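Local coordinates for protein response regulator aspartate phosphatase H (Bacillus subtilis, PDB 3Q15) that dephosphorylates the sporulation response regulator Spo0F and also acts on the competence regulator ComA, helping to separate competence and sporulation in time, at residues Gln40-Gln43 / Gln44-Glu47; Phe195-Tyr198 / Asp199-Leu202. All coordinates share one frame; numbering follows the deposited sequence.

Contact 1 of 2, residues Gln40-Gln43 / Gln44-Glu47; sequences QDIQ and QMEE
The C-terminal turn of helix 28-41 in the three-helix bundle unwinds here, and two backbone bonds, each spanning three residues, mark the change. Gln44 N bonds to Asp41 O at 2.9 Å. One residue further on, Met45 N bonds to Ile42 O at 3.1 Å. Gln40 O continues the pattern upstream through a weak bond from Gln43 N. Beyond Met45 the backbone runs extended.

Between the apolar side chains the touch is light, Ile42 CG2 meeting Met45 CE at 4.3 Å. Met45 CG is anti to the backbone N (chi1 -177°) and the chain bends only at its last torsion, chi3 68°, which sets the terminal methyl beside the isoleucine branch. Met45 CB packs against Ile42 O at 3.5 Å. A branched and a flexible apolar residue suit this face, because both also pack on Val12 of helix 9-24 and Leu52 of helix 49-67. Asp41, by contrast, forms a salt bridge with Lys15 of helix 9-24, while Gln40, Gln43 and Gln44, all exposed, suit the solvent side with their polar amides. A final turn held by i to i+3 bonds is common where a helix ends and passes into an interhelical loop, here in the N-terminal three-helix bundle of RapH.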
loop_
_atom_site.group_PDB
_atom_site.type_symbol
_atom_site.label_atom_id
_atom_site.label_comp_id
_atom_site.label_asym_id
_atom_site.label_seq_id
_atom_site.Cartn_x
_atom_site.Cartn_y
_atom_site.Cartn_z
ATOM N N GLN A 40 -28.440 18.347 10.515
ATOM C CA GLN A 40 -28.944 17.603 11.657
ATOM C C GLN A 40 -27.912 16.584 12.124
ATOM O O GLN A 40 -27.630 16.475 13.317
ATOM C CB GLN A 40 -30.263 16.907 11.311
ATOM C CG GLN A 40 -31.419 17.863 11.056
ATOM C CD GLN A 40 -31.805 18.654 12.295
ATOM O OE1 GLN A 40 -31.510 18.246 13.419
ATOM N NE2 GLN A 40 -32.465 19.791 12.094
ATOM N N ASP A 41 -27.345 15.845 11.175
ATOM C CA ASP A 41 -26.378 14.802 11.494
ATOM C C ASP A 41 -25.166 15.357 12.239
ATOM O O ASP A 41 -24.641 14.716 13.149
ATOM C CB ASP A 41 -25.923 14.074 10.226
ATOM C CG ASP A 41 -27.070 13.390 9.502
ATOM O OD1 ASP A 41 -26.933 13.122 8.289
ATOM O OD2 ASP A 41 -28.108 13.126 10.145
ATOM N N ILE A 42 -24.728 16.550 11.846
ATOM C CA ILE A 42 -23.570 17.185 12.470
ATOM C C ILE A 42 -23.781 17.441 13.965
ATOM O O ILE A 42 -22.838 17.374 14.757
ATOM C CB ILE A 42 -23.192 18.496 11.754
ATOM C CG1 ILE A 42 -22.656 18.189 10.354
ATOM C CG2 ILE A 42 -22.164 19.266 12.558
ATOM C CD1 ILE A 42 -22.202 19.404 9.591
ATOM N N GLN A 43 -25.024 17.716 14.347
ATOM C CA GLN A 43 -25.358 17.960 15.747
ATOM C C GLN A 43 -25.157 16.706 16.596
ATOM O O GLN A 43 -25.176 16.771 17.824
ATOM C CB GLN A 43 -26.802 18.452 15.872
ATOM C CG GLN A 43 -27.108 19.693 15.048
ATOM C CD GLN A 43 -28.545 20.156 15.200
ATOM O OE1 GLN A 43 -29.286 19.654 16.047
ATOM N NE2 GLN A 43 -28.947 21.118 14.377
ATOM N N GLN A 44 -24.967 15.569 15.932
ATOM C CA GLN A 44 -24.749 14.297 16.615
ATOM C C GLN A 44 -23.466 13.625 16.128
ATOM O O GLN A 44 -23.218 12.454 16.416
ATOM C CB GLN A 44 -25.943 13.362 16.393
ATOM C CG GLN A 44 -27.250 13.851 17.000
ATOM C CD GLN A 44 -27.278 13.723 18.512
ATOM O OE1 GLN A 44 -27.452 14.710 19.228
ATOM N NE2 GLN A 44 -27.115 12.500 19.006
ATOM N N MET A 45 -22.652 14.373 15.391
ATOM C CA MET A 45 -21.443 13.824 14.784
ATOM C C MET A 45 -20.247 13.866 15.728
ATOM O O MET A 45 -20.109 14.789 16.530
ATOM C CB MET A 45 -21.104 14.583 13.499
ATOM C CG MET A 45 -19.891 14.040 12.751
ATOM S SD MET A 45 -19.424 15.065 11.342
ATOM C CE MET A 45 -18.848 16.546 12.170
ATOM N N GLU A 46 -19.381 12.862 15.624
ATOM C CA GLU A 46 -18.106 12.883 16.327
ATOM C C GLU A 46 -17.319 14.109 15.881
ATOM O O GLU A 46 -17.521 14.614 14.774
ATOM C CB GLU A 46 -17.308 11.613 16.028
ATOM C CG GLU A 46 -16.907 11.473 14.567
ATOM C CD GLU A 46 -15.995 10.287 14.320
ATOM O OE1 GLU A 46 -15.560 10.099 13.161
ATOM O OE2 GLU A 46 -15.712 9.545 15.284
ATOM N N GLU A 47 -16.428 14.592 16.738
ATOM C CA GLU A 47 -15.634 15.772 16.414
ATOM C C GLU A 47 -14.737 15.527 15.203
ATOM O O GLU A 47 -14.004 14.539 15.146
ATOM C CB GLU A 47 -14.805 16.228 17.622
ATOM C CG GLU A 47 -15.633 16.856 18.741
ATOM C CD GLU A 47 -14.782 17.498 19.828
ATOM O OE1 GLU A 47 -13.539 17.373 19.775
ATOM O OE2 GLU A 47 -15.360 18.131 20.738
#

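Contact 2 of 2, residues Phe195-Tyr198 / Asp199-Leu202; sequences FKHY and DKAL
Lys200 lies alongside His197, the two side chains pointing the same way at the start of helix 198-214. From its base outward, Lys200 CB sits 3.4 Å from His197 O, and CG passes near His197 CB. Lys200 CD lies 3.7 Å from both CB and CG of His197. Because the chain is extended beyond CG (chi2 174°), it carries Lys200 CE over one face of the imidazole, 3.9 Å from the centroid of the His197 ring and 22° off the normal, a CH-pi contact. NZ ends above the ring centre, but its hydrogen bond goes to the backbone Tyr376 O of the second subunit.

His197 is the N-cap residue, and its carbonyl grips the new helix with two bonds. Ala201 N reaches His197 O at 3.2 Å, and Lys200 N bonds to the same oxygen. The next bond, Leu202 N to Tyr198 O, continues the helix. Asp199 OD2 lies at the imidazole edge, in plane, and an acid in the first turn probably interacts favourably with the positive end of the helix dipole. Small Ala201 fits where the helix presses on Ala189 and Asp193 of helix 178-194, while Tyr198 touches Ser231 and Arg234 of helix 218-235. Just upstream, Lys196, with positive phi, is the C-prime residue of the Schellman motif ending helix 178-194. Were His197 an alanine, the methylenes of Lys200 would probably lose the flat face they lie on, and the chain would be less firmly steered toward Tyr376 of the second subunit. The imidazole thus carries the end of the lysine chain, ammonium included, while NZ bonds across the interface, so one side chain both packs within its own chain and links two subunits.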
loop_
_atom_site.group_PDB
_atom_site.type_symbol
_atom_site.label_atom_id
_atom_site.label_comp_id
_atom_site.label_asym_id
_atom_site.label_seq_id
_atom_site.Cartn_x
_atom_site.Cartn_y
_atom_site.Cartn_z
ATOM N N PHE A 195 6.503 -5.466 13.001
ATOM C CA PHE A 195 7.522 -6.393 12.521
ATOM C C PHE A 195 8.369 -6.917 13.674
ATOM O O PHE A 195 9.416 -7.531 13.458
ATOM C CB PHE A 195 8.414 -5.719 11.478
ATOM C CG PHE A 195 7.670 -5.233 10.269
ATOM C CD1 PHE A 195 7.250 -6.126 9.296
ATOM C CD2 PHE A 195 7.388 -3.887 10.106
ATOM C CE1 PHE A 195 6.560 -5.685 8.177
ATOM C CE2 PHE A 195 6.701 -3.445 8.994
ATOM C CZ PHE A 195 6.285 -4.344 8.029
ATOM N N LYS A 196 7.904 -6.668 14.895
ATOM C CA LYS A 196 8.595 -7.110 16.110
ATOM C C LYS A 196 9.974 -6.477 16.256
ATOM O O LYS A 196 10.849 -7.038 16.910
ATOM C CB LYS A 196 8.730 -8.635 16.140
ATOM C CG LYS A 196 7.458 -9.393 15.802
ATOM C CD LYS A 196 6.335 -9.055 16.761
ATOM C CE LYS A 196 5.088 -9.855 16.421
ATOM N NZ LYS A 196 3.957 -9.552 17.337
ATOM N N HIS A 197 10.172 -5.313 15.643
ATOM C CA HIS A 197 11.438 -4.608 15.777
ATOM C C HIS A 197 11.340 -3.504 16.819
ATOM O O HIS A 197 11.470 -2.321 16.508
ATOM C CB HIS A 197 11.889 -4.038 14.436
ATOM C CG HIS A 197 12.635 -5.019 13.589
ATOM N ND1 HIS A 197 12.111 -5.556 12.435
ATOM C CD2 HIS A 197 13.866 -5.562 13.733
ATOM C CE1 HIS A 197 12.989 -6.387 11.900
ATOM N NE2 HIS A 197 14.063 -6.407 12.667
ATOM N N TYR A 198 11.105 -3.906 18.061
ATOM C CA TYR A 198 10.948 -2.959 19.154
ATOM C C TYR A 198 12.190 -2.087 19.322
ATOM O O TYR A 198 12.090 -0.916 19.685
ATOM C CB TYR A 198 10.637 -3.706 20.451
ATOM C CG TYR A 198 9.620 -4.809 20.267
ATOM C CD1 TYR A 198 8.279 -4.515 20.053
ATOM C CD2 TYR A 198 10.001 -6.147 20.300
ATOM C CE1 TYR A 198 7.344 -5.524 19.881
ATOM C CE2 TYR A 198 9.071 -7.164 20.128
ATOM C CZ TYR A 198 7.747 -6.844 19.919
ATOM O OH TYR A 198 6.821 -7.846 19.748
ATOM N N ASP A 199 13.358 -2.655 19.049
ATOM C CA ASP A 199 14.598 -1.897 19.149
ATOM C C ASP A 199 14.632 -0.740 18.145
ATOM O O ASP A 199 15.237 0.295 18.407
ATOM C CB ASP A 199 15.817 -2.813 18.980
ATOM C CG ASP A 199 15.806 -3.566 17.664
ATOM O OD1 ASP A 199 16.879 -3.678 17.033
ATOM O OD2 ASP A 199 14.727 -4.050 17.259
ATOM N N LYS A 200 13.971 -0.910 17.003
ATOM C CA LYS A 200 13.907 0.162 16.014
ATOM C C LYS A 200 12.893 1.221 16.420
ATOM O O LYS A 200 13.057 2.398 16.108
ATOM C CB LYS A 200 13.579 -0.390 14.627
ATOM C CG LYS A 200 14.713 -1.184 14.010
ATOM C CD LYS A 200 14.289 -1.821 12.700
ATOM C CE LYS A 200 15.403 -2.678 12.120
ATOM N NZ LYS A 200 14.971 -3.319 10.850
ATOM N N ALA A 201 11.852 0.799 17.126
ATOM C CA ALA A 201 10.822 1.720 17.590
ATOM C C ALA A 201 11.334 2.633 18.704
ATOM O O ALA A 201 10.945 3.800 18.795
ATOM C CB ALA A 201 9.611 0.946 18.070
ATOM N N LEU A 202 12.203 2.088 19.549
ATOM C CA LEU A 202 12.620 2.770 20.768
ATOM C C LEU A 202 13.176 4.180 20.539
ATOM O O LEU A 202 12.788 5.114 21.242
ATOM C CB LEU A 202 13.613 1.914 21.564
ATOM C CG LEU A 202 14.056 2.495 22.913
ATOM C CD1 LEU A 202 12.859 2.702 23.834
ATOM C CD2 LEU A 202 15.100 1.601 23.567
#

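Overall arrangement
From the N terminus the chain runs through helix 9-24 and helix 28-41, and contact 1 turns it out of the latter towards helix 49-67, within the N-terminal three-helix bundle. Much later, contact 2 turns it from helix 178-194 into helix 198-214, in the predicted third TPR. The two neither nest nor cross: contact 1 closes before contact 2 opens. Their centres lie about 39 Å apart on opposite sides of the chain's centre, and the contacts do not touch. Contact 1 sits at the end of helix 28-41, contact 2 at the start of helix 198-214. The first faces another protein, the second the second subunit, another copy of this protein.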